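Local coordinates for HIAXHD3 (Humicola insolens, PDB 3ZXK), which hydrolyses terminal arabinofuranosyl residues, probably from arabinose-decorated xylans, as a family 43 glycoside hydrolase, at residues Gly188-Gly193 against Thr208-Ala213; Gly245-Gly250 against Tyr262-Asp267; Ala398-Phe403 against Ile457-Asp462; Arg406-Gly411 against Thr477-Ser482. All blocks are in the same frame, centred on the assembly; numbering follows the deposited sequence. Where two conformers were deposited one is given.

Contacts 1 and 2 come first along the chain and lie in the family 43 catalytic part. Contact 1 closes the beta hairpin of strands 192-199 and 202-209. Contact 2 then closes the loop from 245-250 back onto strand 260-267. The two follow in series, touch each other, and both reach the same arabinofuranose. Contacts 3 and 4 lie in the concanavalin A-like C-terminal part, about 31 to 38 Å from the first two, centre to centre. They cross: 398-403 and 406-411 are neighbours in one sheet, and their partners 457-462 and 477-482 are neighbours in the other. Together they tie the two sheets face to face.

Contact 1: residues Gly188-Gly193 against Thr208-Ala213; sequences GQTVEG and TRPADA. With XYP (beta-D-xylopyranose), chain C; AHR (alpha-L-arabinofuranose), chain B.
The open end of the hairpin formed by strands 192-199 and 202-209 carries this contact at the glycan pocket. E192 and T208 form an antiparallel hydrogen-bonded pair, with E192 N to T208 O at 2.9 Å and T208 N to E192 O at 2.8 Å. Their side chains lie side by side and point the same way, so E192 CG rests 3.9 Å from T208 CG2. With CG between its backbone N and carbonyl carbon (chi1 66°), E192 extends past the ring of P210. E192 OE2 lies 3.6 Å from P210 CG. The hydrogen bond from XYP O3 to E192 OE2 is 2.9 Å long. Y142 and N160 bind E192 OE1, so both carboxylate oxygens have partners. At the other end, the R209 NH1 bond to Q189 OE1 is weak, at 3.4 Å; Y215 is the stronger partner of that oxygen. R209 NE also forms a salt bridge with D212 OD1 at 3.0 Å. D212 and A213 both face R209, a classic beta bulge beside a carbohydrate-binding cleft.

Contact 2: residues Gly245-Gly250 against Tyr262-Asp267; sequences GFAHQG and YVAFMD. With AHR (alpha-L-arabinofuranose), chain B.
Backbone bonds join H248 and F265 as an antiparallel hydrogen-bonded pair, with H248 N to F265 O and F265 N to H248 O both 3.1 Å. A side-chain bond adds to these: Y262 OH donates to Q249 O at 2.6 Å, in the carbonyl plane and on a lone pair. Among the rings, the edge of F265 meets the face of H248, with planes 58° apart. H248 O sits over the centre of one F265 face, and Q249 CB packs against F265 CE2 at 3.5 Å. An internal brace, H248 ND1 to F246 O at 2.7 Å, fixes the rotation of the imidazole. Sugar contacts form the last group. H248 NE2 meets arabinofuranose O2 at 2.6 Å. D267 OD1 and OD2 accept from arabinofuranose O3 and O5. Without the imidazole, as with an alanine here, arabinofuranose O2 would probably lose this partner and the F265 edge its facing ring. The chemistry implies a polar site that reads three arabinofuranose hydroxyls, with R273 as a further hydrogen-bonding partner of the sugar.

Contact 3: residues Ala398-Phe403 against Ile457-Asp462; sequences AGAVLF and IWLRID
A400 and I461 meet at the centre of a buried contact between strands 398-403 and 457-462, whose touching side chains are all apolar. The two strands run nearly parallel, 11° apart, and their axes come within 7.3 Å. That spacing is filled by side chains, and the bumps come mainly from 457-462. L459 and I461, two residues apart, both point toward the other strand. A400 is the small bump that answers them. Its CB fits between the two, 3.9 Å from L459 CB and 3.9 Å from I461 CD1. Beyond A400, the tip of L459 settles over the bare backbone of G399, with L459 CD1 3.8 Å from G399 CA. The longer arm of I461 reaches the backbone on the other flank of A400. Its CG1 stands anti to the carbonyl carbon (chi1 -60°) and the arm runs on extended, which brings I461 CD1 to 3.5 Å from V401 O. The second branch, I461 CG2, lies more loosely beside L402, 4.3 Å from L402 CD1. Around this core, F385 of strand 380-388 touches A400, and F510 of strand 509-516 touches I461. T477 and F479 of strand 476-482 also pack on I461. Strand 398-403 lies between strands 406-415 and 509-516 in its own sheet, while strand 457-462 lies between 380-388 and 476-482 in the sheet that faces it.

Contact 4: residues Arg406-Gly411 against Thr477-Ser482; sequences RAAYIG and TTFYYS
I410 and F479 slide past each other in opposite directions, each pointing toward the other strand. I410 CG2 approaches the F479 ring obliquely and lies 3.8 Å from F479 CD2. The F479 CG stands anti to its own carbonyl carbon (chi1 -64°), and the ring reaches back along strand 406-411 to A408. There F479 CZ lies 3.7 Å from A408 CB, and F479 CE2 comes within 3.9 Å of Y409 CA. I410 extends the other way. Its CG1 is anti to the backbone N (chi1 -173°), which carries I410 CD1 to 3.5 Å from Y480 O. The same methyl lies near the plane of the Y481 ring, at its edge, and 4.1 Å from Y481 CB. A serine in place of F479 would probably open a gap beside A408 CB and take from I410 CG2 the ring it packs on. M423 and L402 also pack on F479. The strands run 12° apart with axes 7.4 Å from each other, as in the face-to-face packing of a concanavalin A-like beta sandwich.

Contact 1: residues Gly188-Gly193 against Thr208-Ala213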
loop_
_atom_site.group_PDB
_atom_site.type_symbol
_atom_site.label_atom_id
_atom_site.label_comp_id
_atom_site.label_asym_id
_atom_site.label_seq_id
_atom_site.Cartn_x
_atom_site.Cartn_y
_atom_site.Cartn_z
ATOM N N GLY A 188 -21.346 -21.236 9.492
ATOM C CA GLY A 188 -20.828 -21.330 8.126
ATOM C C GLY A 188 -20.396 -20.019 7.493
ATOM O O GLY A 188 -20.149 -19.977 6.291
ATOM N N GLN A 189 -20.285 -18.958 8.298
ATOM C CA GLN A 189 -19.787 -17.663 7.825
ATOM C C GLN A 189 -18.321 -17.799 7.443
ATOM O O GLN A 189 -17.549 -18.495 8.113
ATOM C CB GLN A 189 -19.899 -16.595 8.919
ATOM C CG GLN A 189 -21.307 -16.162 9.304
ATOM C CD GLN A 189 -21.323 -15.219 10.508
ATOM O OE1 GLN A 189 -20.269 -14.819 11.037
ATOM N NE2 GLN A 189 -22.519 -14.881 10.966
ATOM N N THR A 190 -17.932 -17.097 6.393
ATOM C CA THR A 190 -16.537 -17.037 5.965
ATOM C C THR A 190 -15.691 -16.178 6.899
ATOM O O THR A 190 -16.050 -15.044 7.195
ATOM C CB THR A 190 -16.467 -16.448 4.556
ATOM O OG1 THR A 190 -17.168 -17.318 3.663
ATOM C CG2 THR A 190 -15.010 -16.266 4.089
ATOM N N VAL A 191 -14.582 -16.730 7.383
ATOM C CA VAL A 191 -13.559 -15.888 7.977
ATOM C C VAL A 191 -12.232 -15.962 7.211
ATOM O O VAL A 191 -11.992 -16.904 6.450
ATOM C CB VAL A 191 -13.368 -16.167 9.486
ATOM C CG1 VAL A 191 -14.699 -15.987 10.236
ATOM C CG2 VAL A 191 -12.802 -17.565 9.742
ATOM N N GLU A 192 -11.413 -14.925 7.363
ATOM C CA GLU A 192 -10.092 -14.831 6.709
ATOM C C GLU A 192 -9.266 -13.780 7.471
ATOM O O GLU A 192 -9.596 -13.392 8.582
ATOM C CB GLU A 192 -10.212 -14.486 5.197
ATOM C CG GLU A 192 -10.760 -13.097 4.855
ATOM C CD GLU A 192 -10.677 -12.744 3.363
ATOM O OE1 GLU A 192 -10.351 -13.608 2.511
ATOM O OE2 GLU A 192 -10.955 -11.580 3.006
ATOM N N GLY A 193 -8.159 -13.339 6.896
ATOM C CA GLY A 193 -7.384 -12.246 7.500
ATOM C C GLY A 193 -6.636 -12.554 8.788
ATOM O O GLY A 193 -6.340 -11.619 9.559
ATOM N N THR A 208 -11.197 -11.813 10.317
ATOM C CA THR A 208 -12.278 -10.960 9.846
ATOM C C THR A 208 -13.359 -11.780 9.179
ATOM O O THR A 208 -13.063 -12.773 8.491
ATOM C CB THR A 208 -11.779 -9.845 8.879
ATOM O OG1 THR A 208 -12.852 -8.943 8.541
ATOM C CG2 THR A 208 -11.226 -10.412 7.578
ATOM N N ARG A 209 -14.606 -11.331 9.359
ATOM C CA ARG A 209 -15.703 -11.746 8.499
ATOM C C ARG A 209 -15.873 -10.635 7.439
ATOM O O ARG A 209 -16.316 -9.521 7.763
ATOM C CB ARG A 209 -16.983 -11.939 9.303
ATOM C CG ARG A 209 -18.127 -12.378 8.395
ATOM C CD ARG A 209 -19.465 -12.379 9.102
ATOM N NE ARG A 209 -19.915 -11.030 9.460
ATOM C CZ ARG A 209 -21.012 -10.789 10.167
ATOM N NH1 ARG A 209 -21.765 -11.804 10.572
ATOM N NH2 ARG A 209 -21.362 -9.543 10.459
ATOM N N PRO A 210 -15.462 -10.903 6.191
ATOM C CA PRO A 210 -15.487 -9.815 5.217
ATOM C C PRO A 210 -16.905 -9.284 5.010
ATOM O O PRO A 210 -17.812 -10.093 4.853
ATOM C CB PRO A 210 -15.036 -10.487 3.913
ATOM C CG PRO A 210 -14.297 -11.689 4.324
ATOM C CD PRO A 210 -14.851 -12.130 5.649
ATOM N N ALA A 211 -17.110 -7.966 5.030
ATOM C CA ALA A 211 -16.090 -6.940 5.311
ATOM C C ALA A 211 -16.506 -6.108 6.507
ATOM O O ALA A 211 -16.255 -4.901 6.545
ATOM C CB ALA A 211 -15.898 -6.024 4.117
ATOM N N ASP A 212 -17.173 -6.717 7.478
ATOM C CA ASP A 212 -17.843 -5.906 8.487
ATOM C C ASP A 212 -17.596 -6.307 9.935
ATOM O O ASP A 212 -18.125 -5.651 10.827
ATOM C CB ASP A 212 -19.359 -5.856 8.200
ATOM C CG ASP A 212 -20.035 -7.216 8.306
ATOM O OD1 ASP A 212 -19.353 -8.264 8.406
ATOM O OD2 ASP A 212 -21.287 -7.232 8.307
ATOM N N ALA A 213 -16.815 -7.355 10.172
ATOM C CA ALA A 213 -16.611 -7.842 11.544
ATOM C C ALA A 213 -15.229 -8.382 11.743
ATOM O O ALA A 213 -14.581 -8.817 10.779
ATOM C CB ALA A 213 -17.650 -8.915 11.964
HETATM C C1 XYP C . -14.288 -9.445 -0.453
HETATM C C2 XYP C . -12.985 -9.679 0.320
HETATM C C3 XYP C . -11.939 -10.385 -0.534
HETATM C C4 XYP C . -12.488 -11.723 -1.023
HETATM C C5 XYP C . -14.016 -11.742 -1.030
HETATM O O2 XYP C . -12.418 -8.439 0.751
HETATM O O3 XYP C . -10.748 -10.595 0.239
HETATM O O4 XYP C . -11.598 -12.150 -2.057
HETATM O O5 XYP C . -14.507 -10.466 -1.437
HETATM O O5 AHR B . -15.341 -4.110 1.220
HETATM C C5 AHR B . -14.184 -4.170 0.362
HETATM C C4 AHR B . -13.226 -5.299 0.757
HETATM O O4 AHR B . -13.886 -6.562 0.696
HETATM C C3 AHR B . -12.687 -5.285 2.184
HETATM O O3 AHR B . -11.585 -4.406 2.355
HETATM C C2 AHR B . -12.244 -6.702 2.430
HETATM O O2 AHR B . -12.448 -7.098 3.800
HETATM C C1 AHR B . -13.165 -7.492 1.523
#

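Contact 2: residues Gly245-Gly250 against Tyr262-Asp267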
loop_
_atom_site.group_PDB
_atom_site.type_symbol
_atom_site.label_atom_id
_atom_site.label_comp_id
_atom_site.label_asym_id
_atom_site.label_seq_id
_atom_site.Cartn_x
_atom_site.Cartn_y
_atom_site.Cartn_z
ATOM N N GLY A 245 -17.251 2.156 4.720
ATOM C CA GLY A 245 -17.522 0.803 5.199
ATOM C C GLY A 245 -17.356 0.686 6.701
ATOM O O GLY A 245 -17.636 1.630 7.466
ATOM N N PHE A 246 -16.848 -0.467 7.116
ATOM C CA PHE A 246 -16.674 -0.779 8.518
ATOM C C PHE A 246 -15.237 -1.065 8.841
ATOM O O PHE A 246 -14.514 -1.667 8.030
ATOM C CB PHE A 246 -17.448 -2.049 8.871
ATOM C CG PHE A 246 -18.910 -1.918 8.695
ATOM C CD1 PHE A 246 -19.673 -1.309 9.688
ATOM C CD2 PHE A 246 -19.529 -2.341 7.522
ATOM C CE1 PHE A 246 -21.049 -1.148 9.527
ATOM C CE2 PHE A 246 -20.911 -2.203 7.366
ATOM C CZ PHE A 246 -21.665 -1.594 8.367
ATOM N N ALA A 247 -14.834 -0.628 10.028
ATOM C CA ALA A 247 -13.543 -0.996 10.621
ATOM C C ALA A 247 -13.464 -2.500 10.776
ATOM O O ALA A 247 -14.346 -3.113 11.386
ATOM C CB ALA A 247 -13.380 -0.302 11.982
ATOM N N HIS A 248 -12.429 -3.102 10.169
ATOM C CA HIS A 248 -12.258 -4.557 10.269
ATOM C C HIS A 248 -10.870 -4.961 9.897
ATOM O O HIS A 248 -10.077 -4.123 9.420
ATOM C CB HIS A 248 -13.301 -5.269 9.391
ATOM C CG HIS A 248 -13.091 -5.094 7.906
ATOM N ND1 HIS A 248 -13.231 -3.904 7.265
ATOM C CD2 HIS A 248 -12.731 -6.013 6.936
ATOM C CE1 HIS A 248 -12.961 -4.073 5.951
ATOM N NE2 HIS A 248 -12.679 -5.363 5.750
ATOM N N GLN A 249 -10.569 -6.254 10.091
ATOM C CA GLN A 249 -9.277 -6.840 9.758
ATOM C C GLN A 249 -8.172 -6.133 10.589
ATOM O O GLN A 249 -8.433 -5.680 11.721
ATOM C CB GLN A 249 -9.049 -6.863 8.239
ATOM C CG GLN A 249 -8.268 -8.090 7.795
ATOM C CD GLN A 249 -8.289 -8.298 6.294
ATOM O OE1 GLN A 249 -9.239 -7.884 5.605
ATOM N NE2 GLN A 249 -7.220 -8.936 5.764
ATOM N N GLY A 250 -6.938 -6.054 10.107
ATOM C CA GLY A 250 -5.908 -5.406 10.938
ATOM C C GLY A 250 -5.403 -6.334 12.038
ATOM O O GLY A 250 -5.504 -7.564 11.939
ATOM N N TYR A 262 -6.101 -1.828 19.055
ATOM C CA TYR A 262 -6.560 -2.538 17.850
ATOM C C TYR A 262 -6.367 -1.557 16.670
ATOM O O TYR A 262 -6.888 -0.414 16.692
ATOM C CB TYR A 262 -8.021 -3.007 18.025
ATOM C CG TYR A 262 -8.635 -3.672 16.807
ATOM C CD1 TYR A 262 -7.848 -4.381 15.883
ATOM C CD2 TYR A 262 -10.010 -3.578 16.559
ATOM C CE1 TYR A 262 -8.409 -4.983 14.768
ATOM C CE2 TYR A 262 -10.569 -4.153 15.451
ATOM C CZ TYR A 262 -9.778 -4.830 14.547
ATOM O OH TYR A 262 -10.393 -5.391 13.445
ATOM N N VAL A 263 -5.582 -1.978 15.684
ATOM C CA VAL A 263 -5.363 -1.165 14.478
ATOM C C VAL A 263 -6.131 -1.878 13.384
ATOM O O VAL A 263 -5.756 -2.968 12.965
ATOM C CB VAL A 263 -3.869 -1.051 14.078
ATOM C CG1 VAL A 263 -3.714 -0.104 12.905
ATOM C CG2 VAL A 263 -3.050 -0.540 15.250
ATOM N N ALA A 264 -7.220 -1.271 12.938
ATOM C CA ALA A 264 -8.058 -1.888 11.885
ATOM C C ALA A 264 -7.964 -1.029 10.633
ATOM O O ALA A 264 -7.272 -0.001 10.647
ATOM C CB ALA A 264 -9.521 -2.009 12.339
ATOM N N PHE A 265 -8.631 -1.398 9.537
ATOM C CA PHE A 265 -8.747 -0.399 8.483
ATOM C C PHE A 265 -10.178 -0.242 8.030
ATOM O O PHE A 265 -11.035 -1.111 8.299
ATOM C CB PHE A 265 -7.808 -0.681 7.270
ATOM C CG PHE A 265 -7.986 -2.042 6.677
ATOM C CD1 PHE A 265 -9.002 -2.277 5.745
ATOM C CD2 PHE A 265 -7.141 -3.095 7.049
ATOM C CE1 PHE A 265 -9.175 -3.543 5.191
ATOM C CE2 PHE A 265 -7.302 -4.343 6.489
ATOM C CZ PHE A 265 -8.309 -4.571 5.562
ATOM N N MET A 266 -10.419 0.886 7.356
ATOM C CA MET A 266 -11.711 1.277 6.794
ATOM C C MET A 266 -11.668 1.111 5.275
ATOM O O MET A 266 -10.610 1.348 4.668
ATOM C CB MET A 266 -11.967 2.765 7.075
ATOM C CG MET A 266 -11.932 3.180 8.540
ATOM S SD MET A 266 -13.227 2.428 9.557
ATOM C CE MET A 266 -14.742 2.991 8.770
ATOM N N ASP A 267 -12.816 0.800 4.669
ATOM C CA ASP A 267 -12.987 0.813 3.200
ATOM C C ASP A 267 -13.275 2.231 2.661
ATOM O O ASP A 267 -14.363 2.535 2.172
ATOM C CB ASP A 267 -14.044 -0.211 2.733
ATOM C CG ASP A 267 -13.590 -1.667 2.923
ATOM O OD1 ASP A 267 -12.384 -1.941 2.786
ATOM O OD2 ASP A 267 -14.449 -2.542 3.212
HETATM O O5 AHR B . -15.341 -4.110 1.220
HETATM C C5 AHR B . -14.184 -4.170 0.362
HETATM C C4 AHR B . -13.226 -5.299 0.757
HETATM O O4 AHR B . -13.886 -6.562 0.696
HETATM C C3 AHR B . -12.687 -5.285 2.184
HETATM O O3 AHR B . -11.585 -4.406 2.355
HETATM C C2 AHR B . -12.244 -6.702 2.430
HETATM O O2 AHR B . -12.448 -7.098 3.800
HETATM C C1 AHR B . -13.165 -7.492 1.523
HETATM O O HOH W 1 -16.414 -2.497 5.166
#

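Contact 3: residues Ala398-Phe403 against Ile457-Asp462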
loop_
_atom_site.group_PDB
_atom_site.type_symbol
_atom_site.label_atom_id
_atom_site.label_comp_id
_atom_site.label_asym_id
_atom_site.label_seq_id
_atom_site.Cartn_x
_atom_site.Cartn_y
_atom_site.Cartn_z
ATOM N N ALA A 398 3.454 11.034 -22.680
ATOM C CA ALA A 398 3.982 11.061 -21.318
ATOM C C ALA A 398 3.117 11.995 -20.472
ATOM O O ALA A 398 2.435 12.874 -21.036
ATOM C CB ALA A 398 5.420 11.548 -21.335
ATOM N N GLY A 399 3.085 11.784 -19.166
ATOM C CA GLY A 399 2.334 12.706 -18.308
ATOM C C GLY A 399 2.012 12.267 -16.907
ATOM O O GLY A 399 2.620 11.347 -16.369
ATOM N N ALA A 400 1.018 12.940 -16.345
ATOM C CA ALA A 400 0.603 12.732 -14.984
ATOM C C ALA A 400 -0.779 12.081 -14.975
ATOM O O ALA A 400 -1.743 12.632 -15.505
ATOM C CB ALA A 400 0.605 14.053 -14.206
ATOM N N VAL A 401 -0.845 10.876 -14.421
ATOM C CA VAL A 401 -2.030 10.080 -14.438
ATOM C C VAL A 401 -2.630 9.906 -13.046
ATOM O O VAL A 401 -1.918 9.737 -12.029
ATOM C CB VAL A 401 -1.753 8.714 -15.132
ATOM C CG1 VAL A 401 -0.593 7.944 -14.424
ATOM C CG2 VAL A 401 -3.034 7.851 -15.246
ATOM N N LEU A 402 -3.958 9.987 -13.017
ATOM C CA LEU A 402 -4.769 9.570 -11.884
ATOM C C LEU A 402 -5.025 8.091 -12.158
ATOM O O LEU A 402 -5.852 7.742 -13.029
ATOM C CB LEU A 402 -6.069 10.372 -11.861
ATOM C CG LEU A 402 -6.914 9.915 -10.674
ATOM C CD1 LEU A 402 -6.394 10.475 -9.357
ATOM C CD2 LEU A 402 -8.352 10.327 -10.839
ATOM N N PHE A 403 -4.253 7.227 -11.483
ATOM C CA PHE A 403 -4.107 5.850 -11.926
ATOM C C PHE A 403 -4.920 4.867 -11.098
ATOM O O PHE A 403 -4.798 4.802 -9.891
ATOM C CB PHE A 403 -2.610 5.440 -11.913
ATOM C CG PHE A 403 -2.351 4.119 -12.590
ATOM C CD1 PHE A 403 -2.284 4.025 -13.991
ATOM C CD2 PHE A 403 -2.185 2.959 -11.836
ATOM C CE1 PHE A 403 -2.069 2.784 -14.609
ATOM C CE2 PHE A 403 -1.978 1.721 -12.451
ATOM C CZ PHE A 403 -1.914 1.634 -13.837
ATOM N N ILE A 457 7.741 21.860 -17.940
ATOM C CA ILE A 457 6.288 21.764 -17.916
ATOM C C ILE A 457 5.814 21.165 -16.605
ATOM O O ILE A 457 6.369 20.172 -16.129
ATOM C CB ILE A 457 5.745 20.960 -19.124
ATOM C CG1 ILE A 457 4.217 20.895 -19.090
ATOM C CG2 ILE A 457 6.320 19.545 -19.150
ATOM C CD1 ILE A 457 3.608 20.649 -20.453
ATOM N N TRP A 458 4.795 21.779 -16.017
ATOM C CA TRP A 458 4.285 21.355 -14.734
ATOM C C TRP A 458 2.903 20.840 -14.939
ATOM O O TRP A 458 2.061 21.497 -15.581
ATOM C CB TRP A 458 4.243 22.515 -13.760
ATOM C CG TRP A 458 5.584 23.167 -13.508
ATOM C CD1 TRP A 458 6.456 23.755 -14.439
ATOM C CD2 TRP A 458 6.207 23.411 -12.195
ATOM N NE1 TRP A 458 7.563 24.277 -13.799
ATOM C CE2 TRP A 458 7.473 24.103 -12.458
ATOM C CE3 TRP A 458 5.867 23.102 -10.878
ATOM C CZ2 TRP A 458 8.336 24.479 -11.431
ATOM C CZ3 TRP A 458 6.746 23.479 -9.856
ATOM C CH2 TRP A 458 7.954 24.151 -10.130
ATOM N N LEU A 459 2.669 19.652 -14.417
ATOM C CA LEU A 459 1.412 18.955 -14.585
ATOM C C LEU A 459 0.800 18.682 -13.217
ATOM O O LEU A 459 1.430 18.030 -12.363
ATOM C CB LEU A 459 1.625 17.647 -15.355
ATOM C CG LEU A 459 2.140 17.816 -16.791
ATOM C CD1 LEU A 459 2.415 16.445 -17.416
ATOM C CD2 LEU A 459 1.165 18.656 -17.646
ATOM N N ARG A 460 -0.443 19.105 -13.050
ATOM C CA ARG A 460 -1.104 19.092 -11.758
ATOM C C ARG A 460 -2.411 18.325 -11.746
ATOM O O ARG A 460 -3.260 18.528 -12.606
ATOM C CB ARG A 460 -1.340 20.551 -11.319
ATOM C CG ARG A 460 -2.166 20.765 -10.046
ATOM C CD ARG A 460 -2.150 22.220 -9.592
ATOM N NE ARG A 460 -3.454 22.549 -9.023
ATOM C CZ ARG A 460 -3.949 23.780 -8.940
ATOM N NH1 ARG A 460 -3.218 24.817 -9.322
ATOM N NH2 ARG A 460 -5.160 23.969 -8.433
ATOM N N ILE A 461 -2.567 17.470 -10.740
ATOM C CA ILE A 461 -3.780 16.660 -10.563
ATOM C C ILE A 461 -4.395 17.027 -9.211
ATOM O O ILE A 461 -3.768 16.813 -8.158
ATOM C CB ILE A 461 -3.472 15.142 -10.577
ATOM C CG1 ILE A 461 -2.820 14.673 -11.892
ATOM C CG2 ILE A 461 -4.732 14.318 -10.326
ATOM C CD1 ILE A 461 -2.344 13.233 -11.854
ATOM N N ASP A 462 -5.614 17.550 -9.209
ATOM C CA ASP A 462 -6.286 17.880 -7.919
ATOM C C ASP A 462 -7.323 16.788 -7.688
ATOM O O ASP A 462 -8.370 16.770 -8.341
ATOM C CB ASP A 462 -6.995 19.254 -7.959
ATOM C CG ASP A 462 -6.042 20.436 -7.877
ATOM O OD1 ASP A 462 -4.817 20.228 -8.030
ATOM O OD2 ASP A 462 -6.537 21.588 -7.690
#

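Contact 4: residues Arg406-Gly411 against Thr477-Ser482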
loop_
_atom_site.group_PDB
_atom_site.type_symbol
_atom_site.label_atom_id
_atom_site.label_comp_id
_atom_site.label_asym_id
_atom_site.label_seq_id
_atom_site.Cartn_x
_atom_site.Cartn_y
_atom_site.Cartn_z
ATOM N N ARG A 406 -10.208 2.808 -13.520
ATOM C CA ARG A 406 -10.844 3.884 -14.314
ATOM C C ARG A 406 -9.957 5.095 -14.155
ATOM O O ARG A 406 -9.883 5.676 -13.078
ATOM C CB ARG A 406 -12.251 4.215 -13.805
ATOM C CG ARG A 406 -13.046 5.092 -14.775
ATOM C CD ARG A 406 -14.077 5.940 -14.068
ATOM N NE ARG A 406 -15.212 5.106 -13.676
ATOM C CZ ARG A 406 -16.234 5.527 -12.947
ATOM N NH1 ARG A 406 -16.288 6.806 -12.559
ATOM N NH2 ARG A 406 -17.205 4.679 -12.634
ATOM N N ALA A 407 -9.272 5.476 -15.225
ATOM C CA ALA A 407 -8.172 6.440 -15.126
ATOM C C ALA A 407 -8.315 7.641 -16.074
ATOM O O ALA A 407 -9.062 7.611 -17.033
ATOM C CB ALA A 407 -6.860 5.714 -15.379
ATOM N N ALA A 408 -7.530 8.687 -15.834
ATOM C CA ALA A 408 -7.478 9.863 -16.703
ATOM C C ALA A 408 -6.120 10.466 -16.486
ATOM O O ALA A 408 -5.489 10.238 -15.435
ATOM C CB ALA A 408 -8.564 10.891 -16.338
ATOM N N TYR A 409 -5.674 11.266 -17.448
ATOM C CA TYR A 409 -4.389 11.918 -17.339
ATOM C C TYR A 409 -4.329 13.254 -18.057
ATOM O O TYR A 409 -5.171 13.532 -18.917
ATOM C CB TYR A 409 -3.257 11.016 -17.805
ATOM C CG TYR A 409 -3.121 10.664 -19.281
ATOM C CD1 TYR A 409 -2.673 11.620 -20.229
ATOM C CD2 TYR A 409 -3.331 9.357 -19.727
ATOM C CE1 TYR A 409 -2.464 11.277 -21.562
ATOM C CE2 TYR A 409 -3.120 8.995 -21.052
ATOM C CZ TYR A 409 -2.707 9.974 -21.969
ATOM O OH TYR A 409 -2.439 9.656 -23.267
ATOM N N ILE A 410 -3.355 14.079 -17.660
ATOM C CA ILE A 410 -2.990 15.257 -18.426
ATOM C C ILE A 410 -1.530 15.020 -18.832
ATOM O O ILE A 410 -0.711 14.527 -18.026
ATOM C CB ILE A 410 -3.167 16.572 -17.636
ATOM C CG1 ILE A 410 -2.936 17.770 -18.571
ATOM C CG2 ILE A 410 -2.281 16.596 -16.390
ATOM C CD1 ILE A 410 -3.367 19.094 -17.978
ATOM N N GLY A 411 -1.194 15.301 -20.080
ATOM C CA GLY A 411 0.148 14.972 -20.531
ATOM C C GLY A 411 0.490 15.610 -21.836
ATOM O O GLY A 411 -0.184 16.548 -22.295
ATOM N N THR A 477 -11.901 14.549 -9.964
ATOM C CA THR A 477 -10.549 15.076 -10.061
ATOM C C THR A 477 -10.469 16.030 -11.241
ATOM O O THR A 477 -11.087 15.801 -12.296
ATOM C CB THR A 477 -9.542 13.925 -10.272
ATOM O OG1 THR A 477 -9.436 13.175 -9.058
ATOM C CG2 THR A 477 -8.143 14.453 -10.660
ATOM N N THR A 478 -9.707 17.106 -11.050
ATOM C CA THR A 478 -9.435 18.074 -12.130
ATOM C C THR A 478 -7.939 18.147 -12.457
ATOM O O THR A 478 -7.099 17.792 -11.631
ATOM C CB THR A 478 -10.002 19.466 -11.814
ATOM O OG1 THR A 478 -9.562 19.907 -10.526
ATOM C CG2 THR A 478 -11.557 19.410 -11.847
ATOM N N PHE A 479 -7.625 18.564 -13.685
ATOM C CA PHE A 479 -6.267 18.553 -14.204
ATOM C C PHE A 479 -5.855 19.952 -14.681
ATOM O O PHE A 479 -6.677 20.690 -15.248
ATOM C CB PHE A 479 -6.161 17.561 -15.371
ATOM C CG PHE A 479 -6.413 16.113 -14.981
ATOM C CD1 PHE A 479 -7.704 15.574 -14.957
ATOM C CD2 PHE A 479 -5.349 15.285 -14.644
ATOM C CE1 PHE A 479 -7.931 14.252 -14.578
ATOM C CE2 PHE A 479 -5.565 13.959 -14.283
ATOM C CZ PHE A 479 -6.856 13.442 -14.229
ATOM N N TYR A 480 -4.587 20.300 -14.460
ATOM C CA TYR A 480 -4.059 21.624 -14.800
ATOM C C TYR A 480 -2.642 21.504 -15.341
ATOM O O TYR A 480 -1.952 20.527 -15.055
ATOM C CB TYR A 480 -4.001 22.511 -13.543
ATOM C CG TYR A 480 -5.296 22.575 -12.774
ATOM C CD1 TYR A 480 -5.678 21.502 -11.962
ATOM C CD2 TYR A 480 -6.151 23.690 -12.863
ATOM C CE1 TYR A 480 -6.847 21.518 -11.268
ATOM C CE2 TYR A 480 -7.350 23.719 -12.158
ATOM C CZ TYR A 480 -7.690 22.601 -11.376
ATOM O OH TYR A 480 -8.852 22.519 -10.655
ATOM N N TYR A 481 -2.237 22.492 -16.136
ATOM C CA TYR A 481 -0.848 22.582 -16.550
ATOM C C TYR A 481 -0.323 23.979 -16.324
ATOM O O TYR A 481 -1.102 24.927 -16.247
ATOM C CB TYR A 481 -0.682 22.185 -18.029
ATOM C CG TYR A 481 -1.332 23.174 -18.990
ATOM C CD1 TYR A 481 -0.626 24.288 -19.489
ATOM C CD2 TYR A 481 -2.654 23.007 -19.401
ATOM C CE1 TYR A 481 -1.234 25.201 -20.341
ATOM C CE2 TYR A 481 -3.244 23.900 -20.288
ATOM C CZ TYR A 481 -2.539 25.006 -20.741
ATOM O OH TYR A 481 -3.131 25.904 -21.627
ATOM N N SER A 482 0.998 24.063 -16.194
ATOM C CA SER A 482 1.734 25.322 -16.196
ATOM C C SER A 482 2.907 25.252 -17.150
ATOM O O SER A 482 3.702 24.312 -17.123
ATOM C CB SER A 482 2.242 25.702 -14.804
ATOM O OG SER A 482 3.030 26.883 -14.876
#